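Local atomic coordinates of uncharacterized sugar kinase PH1459 (Pyrococcus horikoshii, PDB entry 3EWM), a protein that probably phosphorylates a sugar, perhaps fructose, at the expense of ATP, as a member of the pfkB family of carbohydrate kinases. Residues 11-17 and 28-34; 51-55 and 116-122; 136-141 and 171-175. All coordinates share one frame; numbering follows the deposited sequence.

Interaction 1 of 3, residues 11-17 and 28-34; sequences LIDLISV and FEKHPGG
Leu14 and Phe28 meet on one face of an antiparallel beta hairpin, strands 11-16 and 27-33, which belongs to the small four-stranded sheet that corresponds to the lid over the sugar site in pfkB-family relatives. Their side chains stand at about a right angle, CB of Leu14 lying 3.9 Å from CB of Phe28. With CG anti to its carbonyl carbon (chi1 -62°), Phe28 turns the CD1/CE1 side of its ring toward strand 11-16, where CE1 comes within 3.4 Å of Ser16 OG; that hydroxyl is bonded to the backbone O of Val92 on the next strand. Along the same face CD2 of Leu14 slants against CB of Lys30, whose chain then leads off to the second subunit, where NZ is bonded to the backbone O of Val25 of that subunit. Beyond Leu14, the gamma methyl CG2 of Ile12 rests on CG of Lys30 at 3.8 Å. The other face bears Asp13, Ile15, Glu29 and His31. Here Ile15 lies crosswise to the imidazole, its CD1 being 3.9 Å from His31 CD2. Between the two faces, six backbone hydrogen bonds in three reciprocal pairs hold the strands in register, and Phe28 and Glu29 also pair with a strand of the second subunit, so the sheet runs on through the dimer. At the far end Asp13 OD2 rests against Gly33, 3.5 Å from its CA. Two waters donate to this same oxygen: one also accepts from Gly34 N, while the other gives its second hydrogen to Pro32 O, 2.7 Å away.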
ATOM      1  N   LEU A  11      -0.934   8.721   6.952  1.00  8.65           N
ATOM      2  CA  LEU A  11      -0.633   7.754   5.901  1.00  9.49           C
ATOM      3  C   LEU A  11       0.208   8.347   4.793  1.00  8.98           C
ATOM      4  O   LEU A  11       0.364   9.569   4.707  1.00  9.10           O
ATOM      5  CB  LEU A  11      -1.947   7.188   5.312  1.00  9.20           C
ATOM      6  CG  LEU A  11      -3.057   8.184   4.914  1.00 11.55           C
ATOM      7  CD1 LEU A  11      -2.711   8.903   3.638  1.00 14.01           C
ATOM      8  CD2 LEU A  11      -4.397   7.462   4.774  1.00 11.79           C
ATOM      9  N   ILE A  12       0.726   7.464   3.933  1.00  9.30           N
ATOM     10  CA  ILE A  12       1.353   7.851   2.674  1.00  8.97           C
ATOM     11  C   ILE A  12       0.282   8.028   1.598  1.00  9.28           C
ATOM     12  O   ILE A  12      -0.495   7.114   1.306  1.00  9.98           O
ATOM     13  CB  ILE A  12       2.392   6.782   2.169  1.00  9.03           C
ATOM     14  CG1 ILE A  12       3.468   6.496   3.226  1.00  8.89           C
ATOM     15  CG2 ILE A  12       2.989   7.211   0.831  1.00  7.36           C
ATOM     16  CD1 ILE A  12       4.499   7.645   3.395  1.00 10.67           C
ATOM     17  N   ASP A  13       0.206   9.218   1.027  1.00  9.40           N
ATOM     18  CA  ASP A  13      -0.566   9.387  -0.189  1.00  9.58           C
ATOM     19  C   ASP A  13       0.366   9.093  -1.339  1.00  9.31           C
ATOM     20  O   ASP A  13       1.415   9.732  -1.495  1.00  9.77           O
ATOM     21  CB  ASP A  13      -1.096  10.816  -0.351  1.00  9.89           C
ATOM     22  CG  ASP A  13      -2.340  11.088   0.469  1.00 10.92           C
ATOM     23  OD1 ASP A  13      -3.031  10.136   0.851  1.00 15.78           O
ATOM     24  OD2 ASP A  13      -2.643  12.266   0.704  1.00 12.06           O
ATOM     25  N   LEU A  14      -0.015   8.124  -2.149  1.00  8.86           N
ATOM     26  CA  LEU A  14       0.712   7.878  -3.384  1.00  9.42           C
ATOM     27  C   LEU A  14      -0.119   8.501  -4.478  1.00  9.28           C
ATOM     28  O   LEU A  14      -1.175   8.008  -4.842  1.00  8.74           O
ATOM     29  CB  LEU A  14       0.947   6.394  -3.581  1.00  9.82           C
ATOM     30  CG  LEU A  14       2.013   6.008  -2.548  1.00 11.66           C
ATOM     31  CD1 LEU A  14       1.662   4.693  -1.850  1.00 15.17           C
ATOM     32  CD2 LEU A  14       3.383   6.000  -3.177  1.00 15.33           C
ATOM     33  N   ILE A  15       0.333   9.657  -4.938  1.00  9.64           N
ATOM     34  CA  ILE A  15      -0.518  10.475  -5.790  1.00  9.93           C
ATOM     35  C   ILE A  15      -0.146  10.304  -7.241  1.00  9.82           C
ATOM     36  O   ILE A  15       0.978  10.616  -7.638  1.00  9.60           O
ATOM     37  CB  ILE A  15      -0.432  11.951  -5.403  1.00  9.95           C
ATOM     38  CG1 ILE A  15      -0.747  12.077  -3.904  1.00 11.38           C
ATOM     39  CG2 ILE A  15      -1.411  12.778  -6.234  1.00  9.76           C
ATOM     40  CD1 ILE A  15      -1.034  13.421  -3.456  1.00 13.29           C
ATOM     41  N   SER A  16      -1.115   9.826  -8.010  1.00 10.80           N
ATOM     42  CA  SER A  16      -0.992   9.714  -9.459  1.00 12.01           C
ATOM     43  C   SER A  16      -0.419  11.008 -10.013  1.00 13.38           C
ATOM     44  O   SER A  16      -0.889  12.108  -9.709  1.00 13.47           O
ATOM     45  CB  SER A  16      -2.337   9.445 -10.113  1.00 11.38           C
ATOM     46  OG  SER A  16      -2.974   8.283  -9.585  1.00 13.63           O
ATOM     47  N   VAL A  17       0.613  10.856 -10.828  1.00 14.83           N
ATOM     48  CA  VAL A  17       1.283  11.983 -11.432  1.00 16.95           C
ATOM     49  C   VAL A  17       0.652  12.308 -12.794  1.00 17.96           C
ATOM     50  O   VAL A  17       0.841  13.401 -13.340  1.00 19.85           O
ATOM     51  CB  VAL A  17       2.804  11.694 -11.505  1.00 17.55           C
ATOM     52  CG1 VAL A  17       3.435  12.398 -12.639  1.00 19.60           C
ATOM     53  CG2 VAL A  17       3.456  12.125 -10.194  1.00 18.79           C
ATOM     54  N   PHE A  28       3.474   7.366  -9.265  1.00 12.08           N
ATOM     55  CA  PHE A  28       2.915   7.900  -8.040  1.00 11.67           C
ATOM     56  C   PHE A  28       3.969   8.648  -7.261  1.00 11.97           C
ATOM     57  O   PHE A  28       5.034   8.095  -6.951  1.00 11.26           O
ATOM     58  CB  PHE A  28       2.381   6.779  -7.165  1.00 12.17           C
ATOM     59  CG  PHE A  28       1.286   6.008  -7.795  1.00 12.49           C
ATOM     60  CD1 PHE A  28      -0.026   6.455  -7.711  1.00 13.38           C
ATOM     61  CD2 PHE A  28       1.561   4.840  -8.506  1.00 12.34           C
ATOM     62  CE1 PHE A  28      -1.058   5.728  -8.293  1.00 14.17           C
ATOM     63  CE2 PHE A  28       0.533   4.114  -9.098  1.00 13.05           C
ATOM     64  CZ  PHE A  28      -0.772   4.555  -8.994  1.00 12.04           C
ATOM     65  N   GLU A  29       3.656   9.908  -6.962  1.00 11.57           N
ATOM     66  CA  GLU A  29       4.412  10.713  -6.028  1.00 12.27           C
ATOM     67  C   GLU A  29       4.023  10.413  -4.577  1.00 11.13           C
ATOM     68  O   GLU A  29       2.834  10.389  -4.232  1.00 10.60           O
ATOM     69  CB  GLU A  29       4.143  12.182  -6.307  1.00 12.94           C
ATOM     70  CG  GLU A  29       5.331  12.942  -6.791  1.00 18.97           C
ATOM     71  CD  GLU A  29       5.158  14.425  -6.597  1.00 22.44           C
ATOM     72  OE1 GLU A  29       4.109  14.942  -6.999  1.00 24.99           O
ATOM     73  OE2 GLU A  29       6.061  15.065  -6.007  1.00 28.66           O
ATOM     74  N   LYS A  30       5.033  10.229  -3.734  1.00 10.44           N
ATOM     75  CA  LYS A  30       4.831   9.917  -2.327  1.00 10.01           C
ATOM     76  C   LYS A  30       4.760  11.216  -1.530  1.00 10.29           C
ATOM     77  O   LYS A  30       5.648  12.068  -1.614  1.00  9.74           O
ATOM     78  CB  LYS A  30       5.957   9.006  -1.812  1.00 10.19           C
ATOM     79  CG  LYS A  30       6.180   8.997  -0.293  1.00  9.86           C
ATOM     80  CD  LYS A  30       7.090   7.813   0.115  1.00  9.84           C
ATOM     81  CE  LYS A  30       8.123   8.227   1.171  1.00 10.17           C
ATOM     82  NZ  LYS A  30       9.102   9.265   0.651  1.00 11.00           N
ATOM     83  N   HIS A  31       3.691  11.361  -0.762  1.00  9.92           N
ATOM     84  CA  HIS A  31       3.519  12.551   0.080  1.00 11.09           C
ATOM     85  C   HIS A  31       2.897  12.127   1.394  1.00 10.34           C
ATOM     86  O   HIS A  31       2.250  11.074   1.457  1.00 11.33           O
ATOM     87  CB  HIS A  31       2.584  13.555  -0.581  1.00 10.52           C
ATOM     88  CG  HIS A  31       3.102  14.123  -1.862  1.00 15.16           C
ATOM     89  ND1 HIS A  31       4.034  15.141  -1.905  1.00 18.76           N
ATOM     90  CD2 HIS A  31       2.804  13.828  -3.150  1.00 17.33           C
ATOM     91  CE1 HIS A  31       4.294  15.441  -3.170  1.00 19.85           C
ATOM     92  NE2 HIS A  31       3.559  14.659  -3.943  1.00 19.51           N
ATOM     93  N   PRO A  32       3.056  12.955   2.437  1.00 10.13           N
ATOM     94  CA  PRO A  32       2.339  12.683   3.678  1.00  9.88           C
ATOM     95  C   PRO A  32       0.878  13.056   3.544  1.00 10.28           C
ATOM     96  O   PRO A  32       0.554  14.055   2.925  1.00 10.11           O
ATOM     97  CB  PRO A  32       3.009  13.601   4.701  1.00  9.99           C
ATOM     98  CG  PRO A  32       4.147  14.258   4.002  1.00 10.85           C
ATOM     99  CD  PRO A  32       3.896  14.161   2.539  1.00  9.89           C
ATOM    100  N   GLY A  33       0.004  12.231   4.100  1.00 10.04           N
ATOM    101  CA  GLY A  33      -1.410  12.485   4.011  1.00  9.20           C
ATOM    102  C   GLY A  33      -2.176  12.031   5.226  1.00  9.00           C
ATOM    103  O   GLY A  33      -1.596  11.555   6.234  1.00  7.70           O
ATOM    104  N   GLY A  34      -3.493  12.168   5.097  1.00  7.80           N
ATOM    105  CA  GLY A  34      -4.441  11.840   6.141  1.00  8.45           C
ATOM    106  C   GLY A  34      -4.957  13.169   6.622  1.00  8.87           C
ATOM    107  O   GLY A  34      -4.175  14.013   7.057  1.00 10.12           O
TER
HETATM  108  O   HOH W   1      -4.292  13.217   2.396  1.00 10.42           O
HETATM  109  O   HOH W   2      -0.520  14.034   0.425  1.00 15.00           O

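Interaction 2 of 3, residues 51-55 and 116-122; sequences SLISK and DINWDIV
Ile53 reaches from strand 49-57 into the turn that opens helix 119-124, part of the layer of helices against the large central sheet of this ribokinase-like alpha/beta fold. It loses more surface to the contact than any other residue, and its two branches meet different partners. CG1 is anti to the carbonyl carbon (chi1 -70°) and the chain continues extended, which carries CD1 to the helix, 3.5 Å from CG1 of Val122; the two side chains cross nearly perpendicularly. The same methyl passes Ile121, which runs past it in the opposite direction and offers CG2. The other branch, CG2, meets CD1 of Ile117 at 3.8 Å. Ile121 has a second neighbour on the strand, since its CG2 also packs on CB of Ser51, whose hydroxyl is bonded to Asp75. The helix start is fixed by Asn118 at the N-cap: its OD1 accepts from Ile121 N at 3.0 Å, from above the amide plane, a capping bond to the first turn. At the other edge of the contact, the fully extended Lys55, a buried residue, runs up to the partly exposed Asp116. In their salt bridge each partner is held twice over, as Lys55 NZ also donates to the backbone O of Asn111 while Thr113 N donates to Asp116 OD2. Lys55 NZ approaches that carboxylate oxygen from above its plane, 38° out of it, at 2.7 Å from Asp116 OD2.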
ATOM      1  N   SER A  51      -0.518  18.837  17.790  1.00 11.53           N
ATOM      2  CA  SER A  51      -0.078  17.483  18.092  1.00 12.01           C
ATOM      3  C   SER A  51      -0.939  16.515  17.319  1.00 11.28           C
ATOM      4  O   SER A  51      -2.145  16.718  17.173  1.00 11.92           O
ATOM      5  CB  SER A  51      -0.250  17.162  19.580  1.00 11.69           C
ATOM      6  OG  SER A  51       0.649  17.888  20.376  1.00 16.78           O
ATOM      7  N   LEU A  52      -0.321  15.455  16.825  1.00 10.77           N
ATOM      8  CA  LEU A  52      -1.052  14.438  16.120  1.00 10.39           C
ATOM      9  C   LEU A  52      -0.916  13.112  16.836  1.00 10.11           C
ATOM     10  O   LEU A  52       0.182  12.664  17.159  1.00 10.47           O
ATOM     11  CB  LEU A  52      -0.567  14.329  14.669  1.00 10.35           C
ATOM     12  CG  LEU A  52      -1.207  13.214  13.828  1.00 10.77           C
ATOM     13  CD1 LEU A  52      -2.706  13.479  13.590  1.00 10.10           C
ATOM     14  CD2 LEU A  52      -0.449  13.101  12.515  1.00 10.99           C
ATOM     15  N   ILE A  53      -2.056  12.505  17.102  1.00  9.92           N
ATOM     16  CA  ILE A  53      -2.096  11.174  17.661  1.00  9.24           C
ATOM     17  C   ILE A  53      -2.486  10.240  16.545  1.00  9.00           C
ATOM     18  O   ILE A  53      -3.559  10.362  15.947  1.00  9.48           O
ATOM     19  CB  ILE A  53      -3.091  11.085  18.828  1.00  9.02           C
ATOM     20  CG1 ILE A  53      -2.544  11.876  20.024  1.00 10.66           C
ATOM     21  CG2 ILE A  53      -3.392   9.583  19.192  1.00  8.61           C
ATOM     22  CD1 ILE A  53      -3.635  12.456  20.883  1.00 13.70           C
ATOM     23  N   SER A  54      -1.596   9.304  16.259  1.00  8.54           N
ATOM     24  CA  SER A  54      -1.806   8.369  15.195  1.00  8.06           C
ATOM     25  C   SER A  54      -0.892   7.172  15.390  1.00  8.43           C
ATOM     26  O   SER A  54      -0.260   7.010  16.450  1.00  7.63           O
ATOM     27  CB  SER A  54      -1.565   9.021  13.835  1.00  8.27           C
ATOM     28  OG  SER A  54      -2.091   8.180  12.828  1.00  8.12           O
ATOM     29  N   LYS A  55      -0.823   6.330  14.366  1.00  8.20           N
ATOM     30  CA  LYS A  55      -0.031   5.130  14.471  1.00  9.01           C
ATOM     31  C   LYS A  55       0.475   4.826  13.086  1.00  8.61           C
ATOM     32  O   LYS A  55      -0.296   4.844  12.115  1.00  9.31           O
ATOM     33  CB  LYS A  55      -0.882   3.965  15.006  1.00  8.47           C
ATOM     34  CG  LYS A  55      -0.059   2.870  15.679  1.00 10.44           C
ATOM     35  CD  LYS A  55      -0.962   1.857  16.338  1.00 10.13           C
ATOM     36  CE  LYS A  55      -0.167   0.716  16.954  1.00 11.70           C
ATOM     37  NZ  LYS A  55      -1.056  -0.246  17.662  1.00 11.91           N
ATOM     38  N   ASP A 116      -2.112   3.014  23.056  1.00 14.10           N
ATOM     39  CA  ASP A 116      -1.396   3.821  22.068  1.00 13.84           C
ATOM     40  C   ASP A 116      -1.651   5.316  22.227  1.00 14.07           C
ATOM     41  O   ASP A 116      -1.017   6.141  21.562  1.00 14.60           O
ATOM     42  CB  ASP A 116      -1.764   3.399  20.637  1.00 13.55           C
ATOM     43  CG  ASP A 116      -1.404   1.956  20.337  1.00 12.69           C
ATOM     44  OD1 ASP A 116      -0.368   1.479  20.849  1.00 10.87           O
ATOM     45  OD2 ASP A 116      -2.162   1.300  19.588  1.00 12.60           O
ATOM     46  N   ILE A 117      -2.589   5.659  23.099  1.00 13.44           N
ATOM     47  CA  ILE A 117      -3.007   7.042  23.256  1.00 12.50           C
ATOM     48  C   ILE A 117      -2.155   7.722  24.289  1.00 13.43           C
ATOM     49  O   ILE A 117      -2.026   7.254  25.438  1.00 12.79           O
ATOM     50  CB  ILE A 117      -4.514   7.155  23.633  1.00 12.40           C
ATOM     51  CG1 ILE A 117      -5.385   6.419  22.592  1.00 12.23           C
ATOM     52  CG2 ILE A 117      -4.930   8.644  23.855  1.00  9.79           C
ATOM     53  CD1 ILE A 117      -5.199   6.931  21.142  1.00 12.10           C
ATOM     54  N   ASN A 118      -1.560   8.830  23.868  1.00 13.12           N
ATOM     55  CA  ASN A 118      -0.883   9.702  24.780  1.00 13.57           C
ATOM     56  C   ASN A 118      -1.947  10.565  25.447  1.00 13.19           C
ATOM     57  O   ASN A 118      -2.429  11.555  24.896  1.00 13.60           O
ATOM     58  CB  ASN A 118       0.162  10.550  24.049  1.00 13.82           C
ATOM     59  CG  ASN A 118       1.067  11.297  25.006  1.00 15.01           C
ATOM     60  OD1 ASN A 118       0.598  11.951  25.923  1.00 15.44           O
ATOM     61  ND2 ASN A 118       2.367  11.202  24.789  1.00 16.35           N
ATOM     62  N   TRP A 119      -2.305  10.178  26.653  1.00 13.34           N
ATOM     63  CA  TRP A 119      -3.385  10.837  27.368  1.00 13.55           C
ATOM     64  C   TRP A 119      -2.984  12.203  27.852  1.00 13.73           C
ATOM     65  O   TRP A 119      -3.826  13.064  28.047  1.00 14.40           O
ATOM     66  CB  TRP A 119      -3.825   9.967  28.527  1.00 13.96           C
ATOM     67  CG  TRP A 119      -4.392   8.703  28.034  1.00 13.02           C
ATOM     68  CD1 TRP A 119      -3.818   7.469  28.091  1.00 13.69           C
ATOM     69  CD2 TRP A 119      -5.642   8.540  27.378  1.00 14.24           C
ATOM     70  NE1 TRP A 119      -4.642   6.539  27.519  1.00 13.94           N
ATOM     71  CE2 TRP A 119      -5.772   7.172  27.068  1.00 15.33           C
ATOM     72  CE3 TRP A 119      -6.672   9.417  27.018  1.00 15.78           C
ATOM     73  CZ2 TRP A 119      -6.897   6.656  26.415  1.00 15.17           C
ATOM     74  CZ3 TRP A 119      -7.783   8.906  26.372  1.00 13.71           C
ATOM     75  CH2 TRP A 119      -7.892   7.536  26.086  1.00 13.87           C
ATOM     76  N   ASP A 120      -1.691  12.413  28.028  1.00 14.34           N
ATOM     77  CA  ASP A 120      -1.198  13.721  28.402  1.00 14.91           C
ATOM     78  C   ASP A 120      -1.477  14.720  27.295  1.00 15.31           C
ATOM     79  O   ASP A 120      -1.969  15.813  27.548  1.00 14.54           O
ATOM     80  CB  ASP A 120       0.290  13.670  28.686  1.00 15.73           C
ATOM     81  CG  ASP A 120       0.597  13.266  30.109  1.00 17.45           C
ATOM     82  OD1 ASP A 120      -0.341  13.056  30.932  1.00 18.63           O
ATOM     83  OD2 ASP A 120       1.800  13.184  30.401  1.00 21.73           O
ATOM     84  N   ILE A 121      -1.160  14.332  26.069  1.00 15.14           N
ATOM     85  CA  ILE A 121      -1.456  15.173  24.912  1.00 15.93           C
ATOM     86  C   ILE A 121      -2.958  15.466  24.796  1.00 16.49           C
ATOM     87  O   ILE A 121      -3.354  16.634  24.651  1.00 16.08           O
ATOM     88  CB  ILE A 121      -0.876  14.560  23.600  1.00 15.19           C
ATOM     89  CG1 ILE A 121       0.648  14.665  23.621  1.00 15.51           C
ATOM     90  CG2 ILE A 121      -1.455  15.272  22.357  1.00 15.94           C
ATOM     91  CD1 ILE A 121       1.369  13.803  22.586  1.00 16.80           C
ATOM     92  N   VAL A 122      -3.791  14.432  24.881  1.00 17.05           N
ATOM     93  CA  VAL A 122      -5.237  14.652  24.770  1.00 18.62           C
ATOM     94  C   VAL A 122      -5.770  15.542  25.920  1.00 19.18           C
ATOM     95  O   VAL A 122      -6.648  16.371  25.703  1.00 19.01           O
ATOM     96  CB  VAL A 122      -6.082  13.340  24.598  1.00 19.25           C
ATOM     97  CG1 VAL A 122      -5.257  12.201  23.982  1.00 19.92           C
ATOM     98  CG2 VAL A 122      -6.747  12.901  25.889  1.00 19.37           C
TER

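Interaction 3 of 3, residues 136-141 and 171-175; sequences ARNPSR and QEEEM
The backbones of 136-141 and 171-175 stay well apart, their nearest CA atoms, those of Ala136 and Met175, being 7.5 Å from each other, so that side chains must bridge two helix starts. Gln171, the N-cap residue of helix 172-185, does most of this. Beyond CG its chain is extended, and the amide at its end is used on both atoms. NE2 donates to Ala136 O at 3.0 Å, lying in the plane of that carbonyl, while OE1 receives a weak bond from Arg141 NH1. Ala136 O is gripped a second time by Arg137 NH1 at 2.8 Å, which arrives from well above the carbonyl plane although the oxygen lies within the guanidinium plane. Gln171 NE2 and Arg137 NH1 are two donors, 3.1 Å apart, that converge on Ala136 O and also on Leu167 O, the latter bond from Gln171 being weak. A salt bridge from Arg137 NE to Asp105 further fixes this guanidinium. Arg141 passes Gln171 in the opposite direction, the guanidinium turned 63° from the amide; its NH1 is also bonded to Leu135 O, and a water accepts from Arg141 NH2 and donates to Gln171 OE1. The bend at chi3 (89°) helps bring NH2 to within 3.5 Å of Glu174 CG. At the protein surface, this polar junction joins the start of helix 140-151, the beta-alpha-beta crossover between adjacent parallel strands 127-131 and 156-160 of the large sheet, to helix 172-185, which follows 156-160.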
ATOM      1  N   ALA A 136     -13.410   3.899  10.337  1.00  9.79           N
ATOM      2  CA  ALA A 136     -13.836   2.888   9.392  1.00  9.98           C
ATOM      3  C   ALA A 136     -13.490   1.480   9.846  1.00  9.71           C
ATOM      4  O   ALA A 136     -14.143   0.530   9.433  1.00 10.47           O
ATOM      5  CB  ALA A 136     -13.282   3.175   7.977  1.00  9.31           C
ATOM      6  N   ARG A 137     -12.481   1.352  10.720  1.00  9.57           N
ATOM      7  CA  ARG A 137     -12.037   0.045  11.162  1.00  9.92           C
ATOM      8  C   ARG A 137     -11.735   0.041  12.642  1.00 10.21           C
ATOM      9  O   ARG A 137     -11.272   1.027  13.189  1.00  9.47           O
ATOM     10  CB  ARG A 137     -10.765  -0.388  10.427  1.00  9.77           C
ATOM     11  CG  ARG A 137     -10.881  -0.464   8.923  1.00 10.48           C
ATOM     12  CD  ARG A 137     -11.686  -1.694   8.487  1.00 10.47           C
ATOM     13  NE  ARG A 137     -11.737  -1.757   7.031  1.00 13.21           N
ATOM     14  CZ  ARG A 137     -12.582  -1.064   6.272  1.00 14.93           C
ATOM     15  NH1 ARG A 137     -13.490  -0.257   6.815  1.00 16.82           N
ATOM     16  NH2 ARG A 137     -12.525  -1.181   4.954  1.00 15.67           N
ATOM     17  N   ASN A 138     -11.973  -1.108  13.260  1.00  9.96           N
ATOM     18  CA  ASN A 138     -11.493  -1.361  14.591  1.00 10.52           C
ATOM     19  C   ASN A 138     -10.073  -1.911  14.502  1.00 10.10           C
ATOM     20  O   ASN A 138      -9.677  -2.379  13.443  1.00 11.33           O
ATOM     21  CB  ASN A 138     -12.424  -2.344  15.295  1.00 10.30           C
ATOM     22  CG  ASN A 138     -13.609  -1.667  15.948  1.00 12.43           C
ATOM     23  OD1 ASN A 138     -14.714  -2.215  15.965  1.00 17.70           O
ATOM     24  ND2 ASN A 138     -13.386  -0.502  16.531  1.00 10.41           N
ATOM     25  N   PRO A 139      -9.297  -1.847  15.601  1.00 10.37           N
ATOM     26  CA  PRO A 139      -9.621  -1.265  16.907  1.00  9.84           C
ATOM     27  C   PRO A 139      -9.656   0.260  16.946  1.00  9.64           C
ATOM     28  O   PRO A 139     -10.111   0.814  17.940  1.00  9.06           O
ATOM     29  CB  PRO A 139      -8.477  -1.762  17.807  1.00 10.52           C
ATOM     30  CG  PRO A 139      -7.337  -1.916  16.856  1.00  9.61           C
ATOM     31  CD  PRO A 139      -7.955  -2.464  15.609  1.00  9.91           C
ATOM     32  N   SER A 140      -9.193   0.931  15.891  1.00  8.96           N
ATOM     33  CA  SER A 140      -9.050   2.386  15.945  1.00  9.77           C
ATOM     34  C   SER A 140     -10.382   3.099  16.185  1.00 10.16           C
ATOM     35  O   SER A 140     -10.446   4.042  16.984  1.00 11.13           O
ATOM     36  CB  SER A 140      -8.384   2.925  14.686  1.00  9.26           C
ATOM     37  OG  SER A 140      -6.981   2.935  14.869  1.00 10.16           O
ATOM     38  N   ARG A 141     -11.430   2.642  15.508  1.00 10.54           N
ATOM     39  CA  ARG A 141     -12.755   3.197  15.715  1.00 11.38           C
ATOM     40  C   ARG A 141     -13.133   3.248  17.195  1.00 10.89           C
ATOM     41  O   ARG A 141     -13.422   4.307  17.728  1.00 10.10           O
ATOM     42  CB  ARG A 141     -13.806   2.431  14.926  1.00 12.33           C
ATOM     43  CG  ARG A 141     -15.208   2.808  15.338  1.00 14.70           C
ATOM     44  CD  ARG A 141     -16.152   2.546  14.207  1.00 20.91           C
ATOM     45  NE  ARG A 141     -16.686   1.206  14.241  1.00 22.20           N
ATOM     46  CZ  ARG A 141     -16.636   0.323  13.250  1.00 22.61           C
ATOM     47  NH1 ARG A 141     -16.043   0.602  12.098  1.00 21.57           N
ATOM     48  NH2 ARG A 141     -17.198  -0.864  13.427  1.00 19.86           N
ATOM     49  N   GLN A 171     -20.971  -2.299   6.050  1.00 24.72           N
ATOM     50  CA  GLN A 171     -21.179  -1.821   7.421  1.00 25.23           C
ATOM     51  C   GLN A 171     -21.822  -0.436   7.465  1.00 25.40           C
ATOM     52  O   GLN A 171     -21.560   0.388   8.358  1.00 25.40           O
ATOM     53  CB  GLN A 171     -19.880  -1.869   8.228  1.00 25.29           C
ATOM     54  CG  GLN A 171     -18.732  -1.117   7.589  1.00 24.84           C
ATOM     55  CD  GLN A 171     -17.508  -1.021   8.480  1.00 25.68           C
ATOM     56  OE1 GLN A 171     -17.587  -1.148   9.713  1.00 26.52           O
ATOM     57  NE2 GLN A 171     -16.365  -0.774   7.861  1.00 24.79           N
ATOM     58  N   GLU A 172     -22.695  -0.208   6.498  1.00 25.89           N
ATOM     59  CA  GLU A 172     -23.359   1.068   6.335  1.00 26.86           C
ATOM     60  C   GLU A 172     -24.185   1.428   7.562  1.00 26.68           C
ATOM     61  O   GLU A 172     -24.312   2.594   7.896  1.00 26.47           O
ATOM     62  CB  GLU A 172     -24.214   1.059   5.064  1.00 27.33           C
ATOM     63  CG  GLU A 172     -23.424   0.720   3.787  1.00 29.99           C
ATOM     64  CD  GLU A 172     -23.290  -0.782   3.512  1.00 32.18           C
ATOM     65  OE1 GLU A 172     -23.712  -1.609   4.358  1.00 33.26           O
ATOM     66  OE2 GLU A 172     -22.751  -1.138   2.434  1.00 35.45           O
ATOM     67  N   GLU A 173     -24.721   0.422   8.249  1.00 26.84           N
ATOM     68  CA  GLU A 173     -25.493   0.669   9.469  1.00 27.52           C
ATOM     69  C   GLU A 173     -24.578   1.047  10.628  1.00 26.54           C
ATOM     70  O   GLU A 173     -24.898   1.937  11.411  1.00 26.24           O
ATOM     71  CB  GLU A 173     -26.387  -0.523   9.826  1.00 27.50           C
ATOM     72  CG  GLU A 173     -27.506  -0.744   8.814  1.00 29.12           C
ATOM     73  CD  GLU A 173     -28.499  -1.818   9.229  1.00 29.85           C
ATOM     74  OE1 GLU A 173     -28.133  -2.705  10.037  1.00 31.95           O
ATOM     75  OE2 GLU A 173     -29.651  -1.769   8.733  1.00 34.08           O
ATOM     76  N   GLU A 174     -23.427   0.388  10.727  1.00 25.70           N
ATOM     77  CA  GLU A 174     -22.442   0.775  11.723  1.00 25.49           C
ATOM     78  C   GLU A 174     -21.944   2.204  11.476  1.00 24.44           C
ATOM     79  O   GLU A 174     -21.759   2.969  12.419  1.00 23.67           O
ATOM     80  CB  GLU A 174     -21.275  -0.211  11.763  1.00 25.86           C
ATOM     81  CG  GLU A 174     -20.643  -0.346  13.147  1.00 28.98           C
ATOM     82  CD  GLU A 174     -21.657  -0.612  14.279  1.00 31.36           C
ATOM     83  OE1 GLU A 174     -22.832  -0.964  14.012  1.00 32.49           O
ATOM     84  OE2 GLU A 174     -21.262  -0.471  15.454  1.00 32.68           O
HETATM   85  N   MSE A 175     -21.770   2.551  10.207  1.00 23.62           N
HETATM   86  CA  MSE A 175     -21.286   3.871   9.801  1.00 25.03           C
HETATM   87  C   MSE A 175     -22.206   4.992  10.243  1.00 22.98           C
HETATM   88  O   MSE A 175     -21.766   5.982  10.805  1.00 22.01           O
HETATM   89  CB  MSE A 175     -21.156   3.940   8.288  1.00 24.47           C
HETATM   90  CG  MSE A 175     -20.685   5.298   7.814  1.00 25.43           C
HETATM   91 SE   MSE A 175     -20.956   5.527   5.928  1.00 33.11          SE
HETATM   92  CE  MSE A 175     -22.860   5.942   5.965  1.00 27.99           C
TER
HETATM   93  O   HOH W   3     -18.319  -2.971  12.055  1.00 43.11           O

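The three contacts follow one another along the chain without touching, and they sample different layers of one pfkB-type fold. Interaction 1 pairs two strands of the small sheet, which continues into the second subunit, interaction 2 packs a helix start on the large sheet, and interaction 3 joins two surface helix starts. Centres of interactions 1 and 2 lie 23 Å apart, those of 2 and 3 20 Å; nearest atoms are about 6 Å apart in both pairs, and about 10 Å between interactions 1 and 3. Helix 140-151 connects interactions 2 and 3, since its Val147 and Ile151 pack on residues of 116-122. All three lie away from the ATP-binding residues Lys190, Thr215 and Gly220.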